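Local coordinates for prolyl-tRNA synthetase (Giardia lamblia ATCC 50803, PDB 3IAL), which probably charges tRNA(Pro) with L-proline at the expense of ATP, and is captured here with the prolyl-adenylate intermediate bound, at residues Lys19-Phe24 / Val229-Gly233; Cys203-Gln207 / Ala432-Asn437. All blocks are in the same frame, centred on the assembly; numbering follows the deposited sequence.

Contact 1. Residues Lys19-Phe24 / Val229-Gly233; sequences KTRDTF and VMPCG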
loop_
_atom_site.group_PDB
_atom_site.type_symbol
_atom_site.label_atom_id
_atom_site.label_comp_id
_atom_site.label_asym_id
_atom_site.label_seq_id
_atom_site.Cartn_x
_atom_site.Cartn_y
_atom_site.Cartn_z
ATOM N N LYS B 19 -32.695 5.435 3.113
ATOM C CA LYS B 19 -31.984 4.999 1.919
ATOM C C LYS B 19 -32.870 4.059 1.115
ATOM O O LYS B 19 -33.054 2.893 1.495
ATOM C CB LYS B 19 -30.676 4.300 2.304
ATOM C CG LYS B 19 -29.836 3.840 1.123
ATOM C CD LYS B 19 -28.833 2.763 1.516
ATOM C CE LYS B 19 -29.506 1.406 1.764
ATOM N NZ LYS B 19 -28.543 0.430 2.321
ATOM N N THR B 20 -33.401 4.574 0.005
ATOM C CA THR B 20 -34.291 3.813 -0.875
ATOM C C THR B 20 -33.872 3.942 -2.340
ATOM O O THR B 20 -32.918 4.654 -2.670
ATOM C CB THR B 20 -35.737 4.319 -0.768
ATOM O OG1 THR B 20 -35.812 5.643 -1.313
ATOM C CG2 THR B 20 -36.204 4.330 0.677
ATOM N N ARG B 21 -34.613 3.252 -3.207
ATOM C CA ARG B 21 -34.427 3.326 -4.648
ATOM C C ARG B 21 -34.480 4.763 -5.156
ATOM O O ARG B 21 -33.624 5.187 -5.932
ATOM C CB ARG B 21 -35.489 2.475 -5.343
ATOM C CG ARG B 21 -35.396 2.458 -6.855
ATOM C CD ARG B 21 -36.135 1.259 -7.441
ATOM N NE ARG B 21 -35.849 1.075 -8.867
ATOM C CZ ARG B 21 -36.741 1.161 -9.854
ATOM N NH1 ARG B 21 -38.021 1.437 -9.612
ATOM N NH2 ARG B 21 -36.348 0.961 -11.106
ATOM N N ASP B 22 -35.479 5.515 -4.701
ATOM C CA ASP B 22 -35.655 6.900 -5.132
ATOM C C ASP B 22 -34.595 7.863 -4.572
ATOM O O ASP B 22 -34.244 8.843 -5.240
ATOM C CB ASP B 22 -37.061 7.394 -4.773
ATOM C CG ASP B 22 -38.158 6.735 -5.612
ATOM O OD1 ASP B 22 -37.949 5.639 -6.178
ATOM O OD2 ASP B 22 -39.247 7.328 -5.705
ATOM N N THR B 23 -34.085 7.585 -3.366
ATOM C CA THR B 23 -33.180 8.514 -2.663
ATOM C C THR B 23 -31.688 8.165 -2.748
ATOM O O THR B 23 -30.852 9.007 -2.431
ATOM C CB THR B 23 -33.528 8.642 -1.148
ATOM O OG1 THR B 23 -33.241 7.413 -0.467
ATOM C CG2 THR B 23 -35.001 9.024 -0.932
ATOM N N PHE B 24 -31.351 6.945 -3.176
ATOM C CA PHE B 24 -29.976 6.458 -3.051
ATOM C C PHE B 24 -28.904 7.394 -3.597
ATOM O O PHE B 24 -27.913 7.633 -2.930
ATOM C CB PHE B 24 -29.772 5.084 -3.689
ATOM C CG PHE B 24 -28.336 4.649 -3.654
ATOM C CD1 PHE B 24 -27.731 4.346 -2.444
ATOM C CD2 PHE B 24 -27.567 4.623 -4.808
ATOM C CE1 PHE B 24 -26.385 3.982 -2.394
ATOM C CE2 PHE B 24 -26.232 4.251 -4.763
ATOM C CZ PHE B 24 -25.642 3.936 -3.553
ATOM N N VAL B 229 -26.095 -5.662 -7.227
ATOM C CA VAL B 229 -27.278 -4.816 -7.154
ATOM C C VAL B 229 -27.093 -3.715 -6.099
ATOM O O VAL B 229 -26.833 -3.997 -4.928
ATOM C CB VAL B 229 -28.545 -5.613 -6.832
ATOM C CG1 VAL B 229 -29.746 -4.668 -6.774
ATOM C CG2 VAL B 229 -28.760 -6.718 -7.862
ATOM N N MET B 230 -27.223 -2.466 -6.539
ATOM C CA MET B 230 -27.118 -1.300 -5.669
ATOM C C MET B 230 -28.515 -0.848 -5.226
ATOM O O MET B 230 -29.512 -1.238 -5.846
ATOM C CB MET B 230 -26.399 -0.179 -6.413
ATOM C CG MET B 230 -24.952 -0.531 -6.758
ATOM S SD MET B 230 -23.864 -0.418 -5.327
ATOM C CE MET B 230 -23.754 1.354 -5.152
ATOM N N PRO B 231 -28.598 -0.033 -4.157
ATOM C CA PRO B 231 -29.915 0.367 -3.623
ATOM C C PRO B 231 -30.827 1.102 -4.605
ATOM O O PRO B 231 -32.029 1.091 -4.413
ATOM C CB PRO B 231 -29.565 1.274 -2.435
ATOM C CG PRO B 231 -28.200 0.860 -2.028
ATOM C CD PRO B 231 -27.497 0.420 -3.284
ATOM N N CYS B 232 -30.264 1.722 -5.639
ATOM C CA CYS B 232 -31.053 2.380 -6.689
ATOM C C CYS B 232 -31.682 1.382 -7.668
ATOM O O CYS B 232 -32.554 1.751 -8.434
ATOM C CB CYS B 232 -30.186 3.368 -7.472
ATOM S SG CYS B 232 -28.701 2.616 -8.253
ATOM N N GLY B 233 -31.229 0.128 -7.656
ATOM C CA GLY B 233 -31.759 -0.886 -8.559
ATOM C C GLY B 233 -30.918 -1.128 -9.800
ATOM O O GLY B 233 -31.189 -2.066 -10.554
#
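The type I beta turn Met230-Gly233, which links the antiparallel strands 222-229 and 235-245 of the class II synthetase catalytic domain, packs through Pro231 against Phe24, near the N-terminal end of helix 24-34. Pro231 CD sits over one face of the phenyl ring, 3.9 Å from its centroid and 14° off the ring normal, a CH-pi geometry. The pyrrolidine is displaced toward the ring's rim, where CG approaches Phe24 CD1 at 3.5 Å. With chi1 of Phe24 at 175°, CG lies opposite the backbone N, and the ring extends from there over the proline. Two further residues of the turn reach the ring obliquely: Met230 CE lies 3.6 Å from Phe24 CZ, while Cys232 CB is 3.9 Å from Phe24 CD2. Cys232 SG adds an oblique sulfur-aromatic contact at 5.2 Å from the centroid of the Phe24 ring.

The turn is closed by its own Gly233 N to Met230 O bond. Its carbonyls at Pro231 and Cys232 face Arg21 in the segment leading into the helix. Arg21 CA makes a CA-H...O contact with Pro231 O, 3.3 Å long, and Arg21 NE gives a weak hydrogen bond to Cys232 O, near the guanidinium plane at its edge, at 3.4 Å with an angle of 135° at the hydrogen. The arginine chain is extended from CG to NE and runs alongside that carbonyl; its NH1 continues to Glu454 O.

Lys19 meets Pro231 at the same CG that touches the ring, from a direction roughly perpendicular to it, its CE 4.0 Å from Pro231 CG. The lysine bends at its third torsion, and its ammonium group is bound by the carbonyls of Ser283 and Gly286, at and just beyond the end of helix 276-285, whose Ser283 also touches Phe24 and Pro231.

Contact 2. Residues Cys203-Gln207 / Ala432-Asn437; sequences CFKGQ and AFAFHN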
loop_
_atom_site.group_PDB
_atom_site.type_symbol
_atom_site.label_atom_id
_atom_site.label_comp_id
_atom_site.label_asym_id
_atom_site.label_seq_id
_atom_site.Cartn_x
_atom_site.Cartn_y
_atom_site.Cartn_z
ATOM N N CYS B 203 -19.649 -8.681 3.861
ATOM C CA CYS B 203 -21.039 -9.074 4.096
ATOM C C CYS B 203 -22.041 -8.699 3.008
ATOM O O CYS B 203 -23.194 -8.399 3.319
ATOM C CB CYS B 203 -21.521 -8.499 5.431
ATOM S SG CYS B 203 -20.497 -8.953 6.820
ATOM N N PHE B 204 -21.624 -8.715 1.743
ATOM C CA PHE B 204 -22.571 -8.536 0.629
ATOM C C PHE B 204 -22.349 -9.559 -0.490
ATOM O O PHE B 204 -21.387 -10.323 -0.471
ATOM C CB PHE B 204 -22.562 -7.089 0.100
ATOM C CG PHE B 204 -21.343 -6.729 -0.712
ATOM C CD1 PHE B 204 -21.291 -7.005 -2.071
ATOM C CD2 PHE B 204 -20.254 -6.097 -0.116
ATOM C CE1 PHE B 204 -20.168 -6.668 -2.827
ATOM C CE2 PHE B 204 -19.122 -5.762 -0.867
ATOM C CZ PHE B 204 -19.082 -6.045 -2.219
ATOM N N LYS B 205 -23.265 -9.566 -1.449
ATOM C CA LYS B 205 -23.317 -10.568 -2.499
ATOM C C LYS B 205 -23.379 -9.881 -3.857
ATOM O O LYS B 205 -23.923 -8.789 -3.984
ATOM C CB LYS B 205 -24.580 -11.421 -2.305
ATOM C CG LYS B 205 -24.621 -12.673 -3.133
ATOM C CD LYS B 205 -25.886 -13.452 -2.889
ATOM C CE LYS B 205 -26.047 -14.561 -3.928
ATOM N NZ LYS B 205 -27.302 -15.356 -3.701
ATOM N N GLY B 206 -22.829 -10.536 -4.870
ATOM C CA GLY B 206 -22.936 -10.077 -6.245
ATOM C C GLY B 206 -23.381 -11.221 -7.129
ATOM O O GLY B 206 -23.214 -12.381 -6.765
ATOM N N GLN B 207 -23.945 -10.899 -8.292
ATOM C CA GLN B 207 -24.304 -11.926 -9.273
ATOM C C GLN B 207 -23.103 -12.287 -10.140
ATOM O O GLN B 207 -22.634 -11.468 -10.934
ATOM C CB GLN B 207 -25.456 -11.459 -10.168
ATOM C CG GLN B 207 -25.912 -12.511 -11.181
ATOM C CD GLN B 207 -26.458 -13.771 -10.523
ATOM O OE1 GLN B 207 -27.373 -13.707 -9.703
ATOM N NE2 GLN B 207 -25.910 -14.922 -10.892
ATOM N N ALA B 432 -28.111 -8.200 3.646
ATOM C CA ALA B 432 -27.571 -7.923 2.304
ATOM C C ALA B 432 -27.905 -9.023 1.290
ATOM O O ALA B 432 -28.252 -8.732 0.145
ATOM C CB ALA B 432 -26.060 -7.723 2.365
ATOM N N PHE B 433 -27.788 -10.278 1.711
ATOM C CA PHE B 433 -28.085 -11.412 0.831
ATOM C C PHE B 433 -29.579 -11.464 0.523
ATOM O O PHE B 433 -29.976 -11.774 -0.600
ATOM C CB PHE B 433 -27.638 -12.733 1.467
ATOM C CG PHE B 433 -26.167 -13.032 1.303
ATOM C CD1 PHE B 433 -25.208 -12.023 1.377
ATOM C CD2 PHE B 433 -25.740 -14.335 1.106
ATOM C CE1 PHE B 433 -23.856 -12.309 1.240
ATOM C CE2 PHE B 433 -24.388 -14.630 0.973
ATOM C CZ PHE B 433 -23.445 -13.607 1.039
ATOM N N ALA B 434 -30.406 -11.169 1.520
ATOM C CA ALA B 434 -31.853 -11.120 1.309
ATOM C C ALA B 434 -32.164 -10.041 0.281
ATOM O O ALA B 434 -32.977 -10.257 -0.614
ATOM C CB ALA B 434 -32.598 -10.858 2.623
ATOM N N PHE B 435 -31.489 -8.896 0.394
ATOM C CA PHE B 435 -31.692 -7.803 -0.555
ATOM C C PHE B 435 -31.340 -8.206 -1.980
ATOM O O PHE B 435 -32.102 -7.924 -2.910
ATOM C CB PHE B 435 -30.882 -6.572 -0.183
ATOM C CG PHE B 435 -30.958 -5.490 -1.212
ATOM C CD1 PHE B 435 -32.131 -4.764 -1.382
ATOM C CD2 PHE B 435 -29.886 -5.223 -2.040
ATOM C CE1 PHE B 435 -32.219 -3.767 -2.350
ATOM C CE2 PHE B 435 -29.968 -4.228 -3.008
ATOM C CZ PHE B 435 -31.131 -3.497 -3.154
ATOM N N HIS B 436 -30.186 -8.851 -2.149
ATOM C CA HIS B 436 -29.787 -9.371 -3.452
ATOM C C HIS B 436 -30.836 -10.351 -3.985
ATOM O O HIS B 436 -31.327 -10.195 -5.108
ATOM C CB HIS B 436 -28.431 -10.073 -3.383
ATOM C CG HIS B 436 -28.100 -10.838 -4.626
ATOM N ND1 HIS B 436 -27.403 -10.283 -5.675
ATOM C CD2 HIS B 436 -28.398 -12.105 -5.002
ATOM C CE1 HIS B 436 -27.277 -11.178 -6.639
ATOM N NE2 HIS B 436 -27.872 -12.290 -6.256
ATOM N N ASN B 437 -31.186 -11.345 -3.171
ATOM C CA ASN B 437 -32.163 -12.367 -3.577
ATOM C C ASN B 437 -33.523 -11.776 -3.976
ATOM O O ASN B 437 -34.156 -12.252 -4.910
ATOM C CB ASN B 437 -32.325 -13.442 -2.486
ATOM C CG ASN B 437 -31.065 -14.290 -2.305
ATOM O OD1 ASN B 437 -30.302 -14.489 -3.247
ATOM N ND2 ASN B 437 -30.850 -14.797 -1.092
HETATM O O HOH W 1 -26.005 -8.023 -5.515
HETATM O O HOH W 2 -25.680 -7.781 -1.400
#
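Lys205 meets two aromatic rings of helix 416-438 at different points along its side chain. Its CB lies over one face of the Phe433 ring, 4.0 Å from the centroid and 22° off the normal. Farther out, CD lies over a face of the His436 imidazole, coming within 3.5 Å of His436 CD2. The chain is extended beyond CG, which carries the ammonium group past the imidazole to Asn437. There NZ bonds to Asn437 OD1 at 3.2 Å, in the carbonyl plane and on a lone pair, with a C=O...N angle of 138°.

Two waters bridge the segments. One donates to Lys205 O and binds the His436 ring at ND1, in the imidazole plane and 2.7 Å from that nitrogen; the other joins backbones, accepting from Lys205 N and donating to Ala432 O. Ala432 CB packs 3.1 Å from Cys203 O and also touches Phe204.

This is structural packing of the loop between helix 180-201 and strand 207-211, in the class II core, against the C-terminal part of helix 416-438. The Phe204 ring meets that of Phe198, touches Cys280 and Ile284 of helix 276-285, and lies about 10 Å from the bound prolyl-adenylate. Gln207 bonds through its backbone to Asp227.

CH-pi packing thus joins one direct polar bond and two water bridges, and Lys205 NZ, 4.0 Å from His436 NE2, would probably disfavour a protonated imidazole.

From the N terminus the chain passes through 19-24, runs on to 203-207, the loop between helix 180-201 and strand 207-211, returns at 229-233 to close contact 1, and reaches 432-437, on helix 416-438, to close contact 2. The two loops, of 204 and 224 intervening residues, therefore cross rather than nest. Contact 1 ties the N-terminal end of helix 24-34 to the turn after strand 222-229; contact 2 ties the loop before strand 207-211, the antiparallel neighbour of 222-229, to helix 416-438. With centres 14 Å apart they meet directly: Phe435 packs where the strand runs into the turn, its CE2 3.7 Å from Val229 O and its CZ 3.9 Å from Met230 O. Cys280, in helix 276-285, touches both Met230 and Phe204.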